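Local structure of secreted effector protein SopD (Salmonella typhimurium, 5CPC) at residues S213-I218 with M286-I291; M245-I250 with Q276-Y281; E70-V75 with P259-K264; E76-I81 with K125-I130. The protein alters host cell physiology as a type III secreted effector, contributes to replication in macrophages and cooperates with SopB in membrane fission and macropinosome formation during invasion. One frame throughout, in Å; residues are numbered along the deposited sequence.

Interaction 1: residues S213-I218 with M286-I291; sequences SMLACI and MFIDVI
Met-214 lies across helix 285-298 and touches three of its side chains, Phe-287, Ile-288 and Ile-291; the side-chain packing is apolar throughout. The backbones come closest at Leu-215 and Ile-288, whose CA atoms are 6.4 Å apart. Most of the packing is carbon on carbon. Met-214 leaves its backbone with CG anti to the N (chi1 -171°), which carries the chain over to the other helix, and then bends at the next two torsions. Its CB rests on the end of Ile-291, 3.6 Å from CD1, while CG meets Ile-288 CG1 at 3.8 Å. Beyond the bends, the methyl CE ends 3.7 Å from Phe-287 CB, at the root of a ring that itself leads off toward the surface. Leu-215 brings one branch to the two isoleucines: its CD2 is 3.9 Å from Ile-291 CG2 and 4.1 Å from Ile-288 CG2, and the side chains of Leu-215 and Ile-291 run antiparallel alongside one another.

A sulfur and a carbonyl oxygen join in as van der Waals neighbours of a methyl. The CD1 methyl of Ile-288 touches both Met-214 O and Cys-217 SG, 3.5 Å from the sulfur, and Ile-218 CG2 is 4.2 Å from the same CD1 atom of Ile-288. Leu-207 touches both Leu-215 and Ile-291, and Tyr-281 from helix 264-283 touches Ile-218 and Ile-288. This is ordinary hydrophobic helix packing: residues one turn apart, Ile-288 and Ile-291, present a ridge of branched side chains to helix 209-215 and the 3-10 turn at residues 217-218.

Interaction 2: residues M245-I250 with Q276-Y281; sequences MMHPCI and QDYNDY
Tyr-278 lays one face of its ring over Pro-248, whose CD stands almost on the ring axis, 3.5 Å from the centroid and 14° off the normal. This is a CH-pi contact, and the two side chains cross at about a right angle. The rings of His-247 and Tyr-278 sit obliquely, their centroids 5.5 Å apart and their planes at 52°. At the edge of the tyrosine ring, in its plane, lies the backbone oxygen of Met-245, 3.6 Å from Tyr-278 CE1.

Met-245 packs beside Tyr-281. Its CB is 3.7 Å from Tyr-281 CD2, and its SD stands obliquely 5.4 Å from the centroid of that ring, a Met-aromatic contact. The modelled position of its terminal methyl is doubtful.

His-247 also works within its own segment: as N-cap of helix 248-256, its ND1 accepts from Cys-249 N at 3.0 Å. With ND1 an acceptor and NE2 weakly bonded to the backbone oxygens of Glu-137 and Ser-138, the geometry is consistent with a proton on NE2. The chemistry thus separates two jobs: dispersion and CH-pi forces join the segments, while the imidazole's polar atoms serve the backbone.

Interaction 3: residues E70-V75 with P259-K264; sequences EMEVNV and PFSEFK
Two irregular loops pair for a single antiparallel bridge, with Val-73 and Phe-260 as its non-hydrogen-bonded pair, their CA atoms 4.3 Å apart. A backbone bond closes it at each end: Ser-261 N to Glu-72 O at 2.8 Å, and Asn-74 N to Pro-259 O at 2.9 Å.

On one flank the side chains are apolar. Met-71 packs its CB 3.6 Å from Phe-260 CD2 and then folds so that SD stands above the ring face, 4.9 Å from the Phe-260 centroid and 17° off its normal, a Met-aromatic contact. Glu-72 O sits at the edge of that ring, in its plane. Pro-259 CB receives both valines, with Val-73 CG2 at 3.9 Å and Val-75 CG1 at 3.7 Å.

Glu-72 goes to another flank. Its CG, set between the backbone N and the carbonyl carbon (chi1 52°), packs on Ser-261 CB, and the extended chain brings OE1 to 2.8 Å from Glu-262 OE1. The carboxylate planes are 85° apart. Two acceptors this close would repel if both are charged; a shared proton or imprecisely placed surface side chains could account for it.

The bridge ties together the loops leading into helices 76-90 and 264-283, with Val-75 and Pro-259 resting on Met-158 of helix 141-160 and Phe-260 on Leu-165 of helix 163-167.

Interaction 4: residues E76-I81 with K125-I130; sequences EDINKI and KDILNI
The first turns of helix 76-90 come hard against the short helix 124-127, the backbones closing to 4.5 Å between the CA atoms of Ile-78 and Ile-127. A water sits beside this approach and accepts from Ile-78 N at 2.7 Å. Asp-126 O lies 3.1 Å from the same water, which has more acceptors around it than protons to give. The chain leaves the helix through a Schellman motif: Asn-129 has positive phi, Ile-130 N bonds back to Lys-125 O at 2.9 Å, and Asn-129 N bonds to Asp-126 O.

Ile-127 carries the side-chain packing. Its CG1 is anti to the carbonyl carbon (chi1 -87°) and lies over the opposing backbone, 3.8 Å from Asp-77 C. The other branch, CG2, meets Ile-78 CG1 at 3.8 Å, the two isoleucines crossing at about a right angle. At the far end its CD1 faces the CD1 methyl of Ile-81.

The two aspartates make the polar side. Asp-77 OD2 touches Asp-126 CB at 3.4 Å, while the carboxylates stay further apart, OD2 to OD2 4.2 Å, with planes 49° to each other. Each has a neutral partner nearby: Asp-77 OD1 bonds to Ser-122 OG and Asp-126 OD2 to Asn-123 ND2, which should ease the like-charge approach. Ile-127 also packs on Cys-151 of helix 141-160. The arrangement is a close packing, with a water beside it, of a helix start against a short helix that follows strand 117-123 and is closed by a Schellman turn.

How the interactions relate
The four contacts fall into two pairs along the molecule. Interactions 1 and 2, with centres about 13 Å apart, draw on the successive helices 285-298 and 264-283, one each, and Tyr-281 OH probably hydrogen-bonds Asp-289 OD1 at 2.8 Å between them. Interactions 3 and 4, about 11 Å apart centre to centre, follow directly in the chain at residues 75 and 76; Asn-129, from the turn after helix 124-127, joins them through a probable hydrogen bond, its OD1 2.7 Å from Asn-74 ND2. The pairs meet where Cys-249 SG packs 4.0 Å from Leu-128 CD1, linking interactions 2 and 4. Interactions 1 and 3 stand farthest apart, with centres about 37 Å from each other.

Interaction 1: residues S213-I218 with M286-I291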
loop_
_atom_site.group_PDB
_atom_site.type_symbol
_atom_site.label_atom_id
_atom_site.label_comp_id
_atom_site.label_asym_id
_atom_site.label_seq_id
_atom_site.Cartn_x
_atom_site.Cartn_y
_atom_site.Cartn_z
ATOM N N SER A 213 1.521 27.929 5.421
ATOM C CA SER A 213 2.944 27.594 5.561
ATOM C C SER A 213 3.230 26.405 6.487
ATOM O O SER A 213 4.010 25.562 6.145
ATOM C CB SER A 213 3.750 28.784 6.100
ATOM O OG SER A 213 3.931 29.753 5.087
ATOM N N MET A 214 2.652 26.412 7.681
ATOM C CA MET A 214 2.802 25.286 8.618
ATOM C C MET A 214 2.388 23.952 7.951
ATOM O O MET A 214 3.044 22.934 8.201
ATOM C CB MET A 214 1.959 25.539 9.883
ATOM C CG MET A 214 2.194 24.539 11.038
ATOM S SD MET A 214 3.924 24.178 11.413
ATOM C CE MET A 214 4.307 25.589 12.476
ATOM N N LEU A 215 1.351 23.967 7.096
ATOM C CA LEU A 215 0.913 22.752 6.373
ATOM C C LEU A 215 1.802 22.278 5.188
ATOM O O LEU A 215 1.627 21.173 4.672
ATOM C CB LEU A 215 -0.520 22.892 5.836
ATOM C CG LEU A 215 -1.682 23.009 6.802
ATOM C CD1 LEU A 215 -3.071 22.926 6.079
ATOM C CD2 LEU A 215 -1.607 21.991 7.909
ATOM N N ALA A 216 2.683 23.135 4.716
ATOM C CA ALA A 216 3.408 22.891 3.478
ATOM C C ALA A 216 4.138 21.518 3.497
ATOM O O ALA A 216 4.117 20.759 2.531
ATOM C CB ALA A 216 4.406 24.069 3.231
ATOM N N CYS A 217 4.690 21.182 4.660
ATOM C CA CYS A 217 5.454 20.019 4.836
ATOM C C CYS A 217 4.714 18.678 4.708
ATOM O O CYS A 217 5.352 17.677 4.439
ATOM C CB CYS A 217 6.152 20.118 6.178
ATOM S SG CYS A 217 5.119 19.734 7.605
ATOM N N ILE A 218 3.390 18.646 4.898
ATOM C CA ILE A 218 2.680 17.357 4.757
ATOM C C ILE A 218 2.392 16.998 3.319
ATOM O O ILE A 218 1.693 16.015 3.082
ATOM C CB ILE A 218 1.334 17.276 5.543
ATOM C CG1 ILE A 218 0.331 18.316 4.997
ATOM C CG2 ILE A 218 1.627 17.430 7.009
ATOM C CD1 ILE A 218 -1.113 18.252 5.580
ATOM N N MET A 286 2.132 18.990 16.987
ATOM C CA MET A 286 1.265 19.769 17.861
ATOM C C MET A 286 0.812 21.120 17.263
ATOM O O MET A 286 -0.133 21.725 17.836
ATOM C CB MET A 286 1.854 19.966 19.247
ATOM C CG MET A 286 3.237 20.688 19.291
ATOM S SD MET A 286 3.586 21.658 20.816
ATOM C CE MET A 286 5.414 21.681 20.894
ATOM N N PHE A 287 1.455 21.587 16.174
ATOM C CA PHE A 287 1.028 22.829 15.456
ATOM C C PHE A 287 0.121 22.421 14.341
ATOM O O PHE A 287 -0.988 22.970 14.175
ATOM C CB PHE A 287 2.240 23.633 14.909
ATOM C CG PHE A 287 3.152 24.144 16.018
ATOM C CD1 PHE A 287 2.708 25.111 16.902
ATOM C CD2 PHE A 287 4.421 23.600 16.214
ATOM C CE1 PHE A 287 3.529 25.525 17.988
ATOM C CE2 PHE A 287 5.263 23.997 17.300
ATOM C CZ PHE A 287 4.827 24.946 18.174
ATOM N N ILE A 288 0.564 21.405 13.597
ATOM C CA ILE A 288 -0.206 20.891 12.445
ATOM C C ILE A 288 -1.577 20.322 12.846
ATOM O O ILE A 288 -2.611 20.614 12.224
ATOM C CB ILE A 288 0.656 19.910 11.622
ATOM C CG1 ILE A 288 1.736 20.744 10.944
ATOM C CG2 ILE A 288 -0.177 19.244 10.558
ATOM C CD1 ILE A 288 2.754 19.966 10.187
ATOM N N ASP A 289 -1.623 19.590 13.945
ATOM C CA ASP A 289 -2.944 18.991 14.346
ATOM C C ASP A 289 -3.966 20.042 14.706
ATOM O O ASP A 289 -5.147 19.932 14.334
ATOM C CB ASP A 289 -2.729 17.927 15.474
ATOM C CG ASP A 289 -2.070 16.627 14.917
ATOM O OD1 ASP A 289 -1.812 16.560 13.694
ATOM O OD2 ASP A 289 -1.812 15.669 15.682
ATOM N N VAL A 290 -3.529 21.113 15.361
ATOM C CA VAL A 290 -4.451 22.233 15.655
ATOM C C VAL A 290 -5.110 22.673 14.369
ATOM O O VAL A 290 -6.318 22.893 14.302
ATOM C CB VAL A 290 -3.675 23.464 16.332
ATOM C CG1 VAL A 290 -4.545 24.679 16.482
ATOM C CG2 VAL A 290 -3.188 23.083 17.671
ATOM N N ILE A 291 -4.324 22.818 13.322
ATOM C CA ILE A 291 -4.871 23.289 12.055
ATOM C C ILE A 291 -5.731 22.251 11.303
ATOM O O ILE A 291 -6.767 22.557 10.732
ATOM C CB ILE A 291 -3.657 23.701 11.087
ATOM C CG1 ILE A 291 -2.807 24.824 11.713
ATOM C CG2 ILE A 291 -4.228 24.150 9.756
ATOM C CD1 ILE A 291 -1.420 25.001 11.092
#

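Interaction 2: residues M245-I250 with Q276-Y281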
loop_
_atom_site.group_PDB
_atom_site.type_symbol
_atom_site.label_atom_id
_atom_site.label_comp_id
_atom_site.label_asym_id
_atom_site.label_seq_id
_atom_site.Cartn_x
_atom_site.Cartn_y
_atom_site.Cartn_z
ATOM N N MET A 245 -0.398 10.469 9.936
ATOM C CA MET A 245 0.026 10.394 8.567
ATOM C C MET A 245 0.269 8.949 8.063
ATOM O O MET A 245 0.775 8.113 8.777
ATOM C CB MET A 245 1.257 11.239 8.334
ATOM C CG MET A 245 1.569 11.362 6.816
ATOM S SD MET A 245 2.904 12.494 6.379
ATOM C CE MET A 245 3.744 12.444 7.941
ATOM N N MET A 246 -0.094 8.701 6.819
ATOM C CA MET A 246 0.138 7.431 6.194
ATOM C C MET A 246 1.670 7.160 6.271
ATOM O O MET A 246 2.490 8.003 5.866
ATOM C CB MET A 246 -0.297 7.486 4.731
ATOM C CG MET A 246 -0.265 6.088 4.089
ATOM S SD MET A 246 -0.778 6.005 2.380
ATOM C CE MET A 246 -2.533 5.753 2.667
ATOM N N HIS A 247 2.010 6.001 6.838
ATOM C CA HIS A 247 3.377 5.521 6.875
ATOM C C HIS A 247 4.017 5.607 5.491
ATOM O O HIS A 247 3.404 5.215 4.560
ATOM C CB HIS A 247 3.432 4.081 7.378
ATOM C CG HIS A 247 4.816 3.670 7.768
ATOM N ND1 HIS A 247 5.778 3.335 6.829
ATOM C CD2 HIS A 247 5.422 3.620 8.978
ATOM C CE1 HIS A 247 6.907 3.045 7.457
ATOM N NE2 HIS A 247 6.715 3.198 8.759
ATOM N N PRO A 248 5.210 6.186 5.363
ATOM C CA PRO A 248 5.824 6.310 4.024
ATOM C C PRO A 248 6.027 4.959 3.264
ATOM O O PRO A 248 5.999 4.933 2.016
ATOM C CB PRO A 248 7.211 6.941 4.297
ATOM C CG PRO A 248 7.242 7.328 5.784
ATOM C CD PRO A 248 6.064 6.679 6.472
ATOM N N CYS A 249 6.277 3.848 3.954
ATOM C CA CYS A 249 6.315 2.549 3.177
ATOM C C CYS A 249 4.960 2.219 2.520
ATOM O O CYS A 249 4.915 1.657 1.408
ATOM C CB CYS A 249 6.760 1.379 4.032
ATOM S SG CYS A 249 8.439 1.568 4.565
ATOM N N ILE A 250 3.860 2.572 3.198
ATOM C CA ILE A 250 2.552 2.221 2.691
ATOM C C ILE A 250 2.219 3.167 1.558
ATOM O O ILE A 250 1.892 2.728 0.442
ATOM C CB ILE A 250 1.520 2.122 3.806
ATOM C CG1 ILE A 250 1.752 0.824 4.610
ATOM C CG2 ILE A 250 0.078 2.144 3.212
ATOM C CD1 ILE A 250 1.031 0.771 5.942
ATOM N N GLN A 276 10.678 12.319 4.605
ATOM C CA GLN A 276 10.935 13.673 5.045
ATOM C C GLN A 276 9.637 14.337 5.523
ATOM O O GLN A 276 9.564 14.874 6.627
ATOM C CB GLN A 276 11.594 14.463 3.913
ATOM C CG GLN A 276 11.792 15.959 4.220
ATOM C CD GLN A 276 12.861 16.229 5.296
ATOM O OE1 GLN A 276 13.801 15.434 5.482
ATOM N NE2 GLN A 276 12.722 17.363 5.999
ATOM N N ASP A 277 8.591 14.252 4.707
ATOM C CA ASP A 277 7.285 14.757 5.080
ATOM C C ASP A 277 6.765 14.130 6.357
ATOM O O ASP A 277 6.216 14.805 7.262
ATOM C CB ASP A 277 6.319 14.399 4.006
ATOM C CG ASP A 277 6.416 15.299 2.779
ATOM O OD1 ASP A 277 7.525 15.748 2.399
ATOM O OD2 ASP A 277 5.335 15.514 2.167
ATOM N N TYR A 278 6.913 12.825 6.429
ATOM C CA TYR A 278 6.510 12.082 7.608
ATOM C C TYR A 278 7.212 12.606 8.859
ATOM O O TYR A 278 6.598 12.774 9.921
ATOM C CB TYR A 278 6.848 10.599 7.395
ATOM C CG TYR A 278 6.274 9.646 8.412
ATOM C CD1 TYR A 278 4.929 9.327 8.402
ATOM C CD2 TYR A 278 7.100 9.004 9.340
ATOM C CE1 TYR A 278 4.368 8.429 9.325
ATOM C CE2 TYR A 278 6.579 8.087 10.249
ATOM C CZ TYR A 278 5.199 7.805 10.229
ATOM O OH TYR A 278 4.651 6.885 11.094
ATOM N N ASN A 279 8.508 12.807 8.745
ATOM C CA ASN A 279 9.306 13.261 9.892
ATOM C C ASN A 279 8.989 14.717 10.253
ATOM O O ASN A 279 8.905 15.059 11.442
ATOM C CB ASN A 279 10.821 13.033 9.649
ATOM C CG ASN A 279 11.200 11.529 9.636
ATOM O OD1 ASN A 279 10.696 10.740 10.443
ATOM N ND2 ASN A 279 12.040 11.136 8.688
ATOM N N ASP A 280 8.781 15.556 9.228
ATOM C CA ASP A 280 8.412 16.963 9.462
ATOM C C ASP A 280 7.107 16.971 10.190
ATOM O O ASP A 280 6.946 17.714 11.152
ATOM C CB ASP A 280 8.249 17.752 8.149
ATOM C CG ASP A 280 9.588 18.129 7.506
ATOM O OD1 ASP A 280 10.609 18.136 8.238
ATOM O OD2 ASP A 280 9.624 18.420 6.277
ATOM N N TYR A 281 6.165 16.155 9.731
ATOM C CA TYR A 281 4.829 16.197 10.298
ATOM C C TYR A 281 4.945 15.867 11.825
ATOM O O TYR A 281 4.475 16.621 12.675
ATOM C CB TYR A 281 3.866 15.234 9.511
ATOM C CG TYR A 281 2.681 14.921 10.322
ATOM C CD1 TYR A 281 1.727 15.903 10.580
ATOM C CD2 TYR A 281 2.504 13.672 10.885
ATOM C CE1 TYR A 281 0.638 15.642 11.355
ATOM C CE2 TYR A 281 1.404 13.423 11.725
ATOM C CZ TYR A 281 0.473 14.406 11.939
ATOM O OH TYR A 281 -0.646 14.207 12.749
#

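Interaction 3: residues E70-V75 with P259-K264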
loop_
_atom_site.group_PDB
_atom_site.type_symbol
_atom_site.label_atom_id
_atom_site.label_comp_id
_atom_site.label_asym_id
_atom_site.label_seq_id
_atom_site.Cartn_x
_atom_site.Cartn_y
_atom_site.Cartn_z
ATOM N N GLU A 70 11.663 -6.474 -22.791
ATOM C CA GLU A 70 11.223 -6.537 -21.377
ATOM C C GLU A 70 12.275 -6.006 -20.389
ATOM O O GLU A 70 13.413 -6.435 -20.393
ATOM C CB GLU A 70 10.806 -7.992 -21.011
ATOM N N MET A 71 11.903 -5.074 -19.537
ATOM C CA MET A 71 12.849 -4.618 -18.511
ATOM C C MET A 71 13.008 -5.658 -17.398
ATOM O O MET A 71 12.053 -6.365 -17.066
ATOM C CB MET A 71 12.388 -3.298 -17.914
ATOM C CG MET A 71 12.028 -2.240 -18.931
ATOM S SD MET A 71 12.594 -0.642 -18.301
ATOM C CE MET A 71 14.349 -0.769 -18.742
ATOM N N GLU A 72 14.210 -5.780 -16.842
ATOM C CA GLU A 72 14.407 -6.760 -15.771
ATOM C C GLU A 72 13.631 -6.284 -14.542
ATOM O O GLU A 72 13.504 -5.089 -14.296
ATOM C CB GLU A 72 15.892 -6.996 -15.436
ATOM C CG GLU A 72 16.726 -5.710 -15.138
ATOM C CD GLU A 72 18.243 -5.961 -14.985
ATOM O OE1 GLU A 72 19.047 -5.092 -15.445
ATOM O OE2 GLU A 72 18.624 -7.027 -14.421
ATOM N N VAL A 73 13.110 -7.233 -13.799
ATOM C CA VAL A 73 12.195 -6.962 -12.712
ATOM C C VAL A 73 12.734 -7.665 -11.465
ATOM O O VAL A 73 13.380 -8.735 -11.567
ATOM C CB VAL A 73 10.801 -7.466 -13.134
ATOM C CG1 VAL A 73 10.403 -8.706 -12.439
ATOM C CG2 VAL A 73 9.778 -6.386 -12.960
ATOM N N ASN A 74 12.466 -7.079 -10.293
ATOM C CA ASN A 74 12.991 -7.578 -9.008
ATOM C C ASN A 74 11.827 -7.926 -8.051
ATOM O O ASN A 74 11.442 -7.112 -7.204
ATOM C CB ASN A 74 13.951 -6.518 -8.426
ATOM C CG ASN A 74 14.479 -6.882 -7.011
ATOM O OD1 ASN A 74 14.533 -8.058 -6.636
ATOM N ND2 ASN A 74 14.884 -5.861 -6.235
ATOM N N VAL A 75 11.216 -9.092 -8.223
ATOM C CA VAL A 75 9.951 -9.358 -7.512
ATOM C C VAL A 75 9.908 -10.652 -6.733
ATOM O O VAL A 75 8.829 -11.096 -6.298
ATOM C CB VAL A 75 8.707 -9.250 -8.437
ATOM C CG1 VAL A 75 8.624 -7.828 -9.033
ATOM C CG2 VAL A 75 8.721 -10.344 -9.565
ATOM N N PRO A 259 8.464 -2.125 -9.772
ATOM C CA PRO A 259 9.063 -3.444 -9.651
ATOM C C PRO A 259 10.301 -3.601 -10.502
ATOM O O PRO A 259 11.075 -4.561 -10.295
ATOM C CB PRO A 259 7.965 -4.368 -10.181
ATOM C CG PRO A 259 7.293 -3.544 -11.229
ATOM C CD PRO A 259 7.216 -2.183 -10.555
ATOM N N PHE A 260 10.476 -2.688 -11.462
ATOM C CA PHE A 260 11.591 -2.737 -12.412
ATOM C C PHE A 260 12.901 -2.553 -11.707
ATOM O O PHE A 260 13.102 -1.580 -10.983
ATOM C CB PHE A 260 11.450 -1.680 -13.537
ATOM C CG PHE A 260 10.271 -1.911 -14.407
ATOM C CD1 PHE A 260 9.281 -0.964 -14.516
ATOM C CD2 PHE A 260 10.122 -3.117 -15.075
ATOM C CE1 PHE A 260 8.174 -1.194 -15.297
ATOM C CE2 PHE A 260 9.021 -3.360 -15.844
ATOM C CZ PHE A 260 8.043 -2.393 -15.964
ATOM N N SER A 261 13.811 -3.471 -11.970
ATOM C CA SER A 261 15.023 -3.553 -11.215
ATOM C C SER A 261 15.962 -2.374 -11.381
ATOM O O SER A 261 16.773 -2.083 -10.491
ATOM C CB SER A 261 15.755 -4.805 -11.631
ATOM O OG SER A 261 17.134 -4.544 -11.560
ATOM N N GLU A 262 15.874 -1.735 -12.544
ATOM C CA GLU A 262 16.901 -0.801 -13.022
ATOM C C GLU A 262 16.812 0.594 -12.392
ATOM O O GLU A 262 17.830 1.297 -12.260
ATOM C CB GLU A 262 16.879 -0.725 -14.561
ATOM C CG GLU A 262 18.271 -0.595 -15.259
ATOM C CD GLU A 262 19.405 -1.410 -14.601
ATOM O OE1 GLU A 262 19.908 -2.386 -15.225
ATOM O OE2 GLU A 262 19.807 -1.060 -13.463
ATOM N N PHE A 263 15.599 0.995 -12.018
ATOM C CA PHE A 263 15.422 2.191 -11.218
ATOM C C PHE A 263 15.237 1.757 -9.753
ATOM O O PHE A 263 14.119 1.731 -9.198
ATOM C CB PHE A 263 14.248 3.037 -11.723
ATOM N N LYS A 264 16.361 1.387 -9.145
ATOM C CA LYS A 264 16.391 1.142 -7.721
ATOM C C LYS A 264 16.536 2.492 -6.991
ATOM O O LYS A 264 15.883 2.690 -5.957
ATOM C CB LYS A 264 17.501 0.144 -7.360
ATOM C CG LYS A 264 17.481 -0.352 -5.918
ATOM C CD LYS A 264 18.195 -1.676 -5.774
ATOM C CE LYS A 264 17.265 -2.842 -6.094
ATOM N NZ LYS A 264 18.004 -4.122 -5.975
#

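Interaction 4: residues E76-I81 with K125-I130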
loop_
_atom_site.group_PDB
_atom_site.type_symbol
_atom_site.label_atom_id
_atom_site.label_comp_id
_atom_site.label_asym_id
_atom_site.label_seq_id
_atom_site.Cartn_x
_atom_site.Cartn_y
_atom_site.Cartn_z
ATOM N N GLU A 76 11.075 -11.258 -6.529
ATOM C CA GLU A 76 11.095 -12.569 -5.934
ATOM C C GLU A 76 10.637 -12.411 -4.462
ATOM O O GLU A 76 9.722 -13.072 -4.020
ATOM C CB GLU A 76 12.560 -13.273 -6.075
ATOM N N ASP A 77 11.255 -11.512 -3.732
ATOM C CA ASP A 77 10.845 -11.198 -2.342
ATOM C C ASP A 77 9.405 -10.772 -2.177
ATOM O O ASP A 77 8.683 -11.397 -1.375
ATOM C CB ASP A 77 11.824 -10.246 -1.690
ATOM C CG ASP A 77 13.248 -10.771 -1.794
ATOM O OD1 ASP A 77 13.713 -11.513 -0.903
ATOM O OD2 ASP A 77 13.892 -10.480 -2.813
ATOM N N ILE A 78 8.937 -9.798 -2.977
ATOM C CA ILE A 78 7.549 -9.363 -2.825
ATOM C C ILE A 78 6.547 -10.487 -3.139
ATOM O O ILE A 78 5.581 -10.659 -2.397
ATOM C CB ILE A 78 7.213 -7.993 -3.599
ATOM C CG1 ILE A 78 6.023 -7.271 -2.943
ATOM C CG2 ILE A 78 7.056 -8.203 -5.135
ATOM C CD1 ILE A 78 5.623 -5.928 -3.653
ATOM N N ASN A 79 6.762 -11.277 -4.195
ATOM C CA ASN A 79 5.879 -12.444 -4.490
ATOM C C ASN A 79 5.811 -13.539 -3.418
ATOM O O ASN A 79 4.835 -14.315 -3.360
ATOM C CB ASN A 79 6.228 -13.098 -5.854
ATOM C CG ASN A 79 5.855 -12.190 -7.058
ATOM O OD1 ASN A 79 4.713 -11.786 -7.208
ATOM N ND2 ASN A 79 6.830 -11.855 -7.866
ATOM N N LYS A 80 6.827 -13.610 -2.562
ATOM C CA LYS A 80 6.767 -14.598 -1.472
ATOM C C LYS A 80 5.544 -14.422 -0.644
ATOM O O LYS A 80 4.954 -15.408 -0.273
ATOM C CB LYS A 80 7.993 -14.573 -0.572
ATOM C CG LYS A 80 9.235 -15.177 -1.226
ATOM C CD LYS A 80 10.442 -15.162 -0.265
ATOM C CE LYS A 80 11.713 -15.504 -1.016
ATOM N NZ LYS A 80 12.852 -15.678 -0.037
ATOM N N ILE A 81 5.102 -13.167 -0.452
ATOM C CA ILE A 81 4.043 -12.890 0.462
ATOM C C ILE A 81 2.756 -13.501 -0.057
ATOM O O ILE A 81 2.099 -14.285 0.661
ATOM C CB ILE A 81 3.868 -11.340 0.808
ATOM C CG1 ILE A 81 5.159 -10.615 1.277
ATOM C CG2 ILE A 81 2.698 -11.143 1.740
ATOM C CD1 ILE A 81 6.062 -11.297 2.296
ATOM N N LYS A 125 13.856 -4.116 2.217
ATOM C CA LYS A 125 14.436 -3.346 1.142
ATOM C C LYS A 125 14.418 -4.071 -0.209
ATOM O O LYS A 125 14.325 -3.411 -1.228
ATOM C CB LYS A 125 15.830 -2.924 1.511
ATOM C CG LYS A 125 15.806 -2.098 2.789
ATOM C CD LYS A 125 17.210 -1.664 3.196
ATOM C CE LYS A 125 17.216 -1.210 4.642
ATOM N NZ LYS A 125 18.522 -0.595 4.895
ATOM N N ASP A 126 14.496 -5.404 -0.203
ATOM C CA ASP A 126 14.327 -6.192 -1.417
ATOM C C ASP A 126 12.870 -6.248 -1.858
ATOM O O ASP A 126 12.608 -6.077 -3.038
ATOM C CB ASP A 126 14.926 -7.613 -1.278
ATOM C CG ASP A 126 16.460 -7.605 -1.118
ATOM O OD1 ASP A 126 17.076 -6.561 -1.389
ATOM O OD2 ASP A 126 17.038 -8.651 -0.720
ATOM N N ILE A 127 11.928 -6.429 -0.925
ATOM C CA ILE A 127 10.488 -6.357 -1.224
ATOM C C ILE A 127 10.114 -5.017 -1.831
ATOM O O ILE A 127 9.324 -4.961 -2.757
ATOM C CB ILE A 127 9.606 -6.518 0.037
ATOM C CG1 ILE A 127 9.331 -7.966 0.332
ATOM C CG2 ILE A 127 8.227 -5.818 -0.163
ATOM C CD1 ILE A 127 8.915 -8.234 1.748
ATOM N N LEU A 128 10.662 -3.933 -1.281
ATOM C CA LEU A 128 10.363 -2.595 -1.768
ATOM C C LEU A 128 11.129 -2.191 -3.038
ATOM O O LEU A 128 10.867 -1.122 -3.606
ATOM C CB LEU A 128 10.596 -1.520 -0.667
ATOM C CG LEU A 128 9.650 -1.566 0.552
ATOM C CD1 LEU A 128 9.964 -0.438 1.503
ATOM C CD2 LEU A 128 8.174 -1.554 0.109
ATOM N N ASN A 129 12.111 -3.001 -3.439
ATOM C CA ASN A 129 13.007 -2.651 -4.555
ATOM C C ASN A 129 13.678 -1.345 -4.273
ATOM O O ASN A 129 13.759 -0.463 -5.135
ATOM C CB ASN A 129 12.278 -2.589 -5.910
ATOM C CG ASN A 129 13.248 -2.630 -7.103
ATOM O OD1 ASN A 129 14.248 -3.351 -7.089
ATOM N ND2 ASN A 129 12.965 -1.836 -8.118
ATOM N N ILE A 130 14.179 -1.212 -3.058
ATOM C CA ILE A 130 14.894 0.001 -2.711
ATOM C C ILE A 130 16.405 -0.157 -2.516
ATOM O O ILE A 130 16.919 -1.204 -2.125
ATOM C CB ILE A 130 14.211 0.785 -1.557
ATOM C CG1 ILE A 130 14.140 -0.036 -0.251
ATOM C CG2 ILE A 130 12.801 1.229 -2.003
ATOM C CD1 ILE A 130 14.151 0.849 1.083
HETATM O O HOH W 1 10.714 -8.257 -4.212
#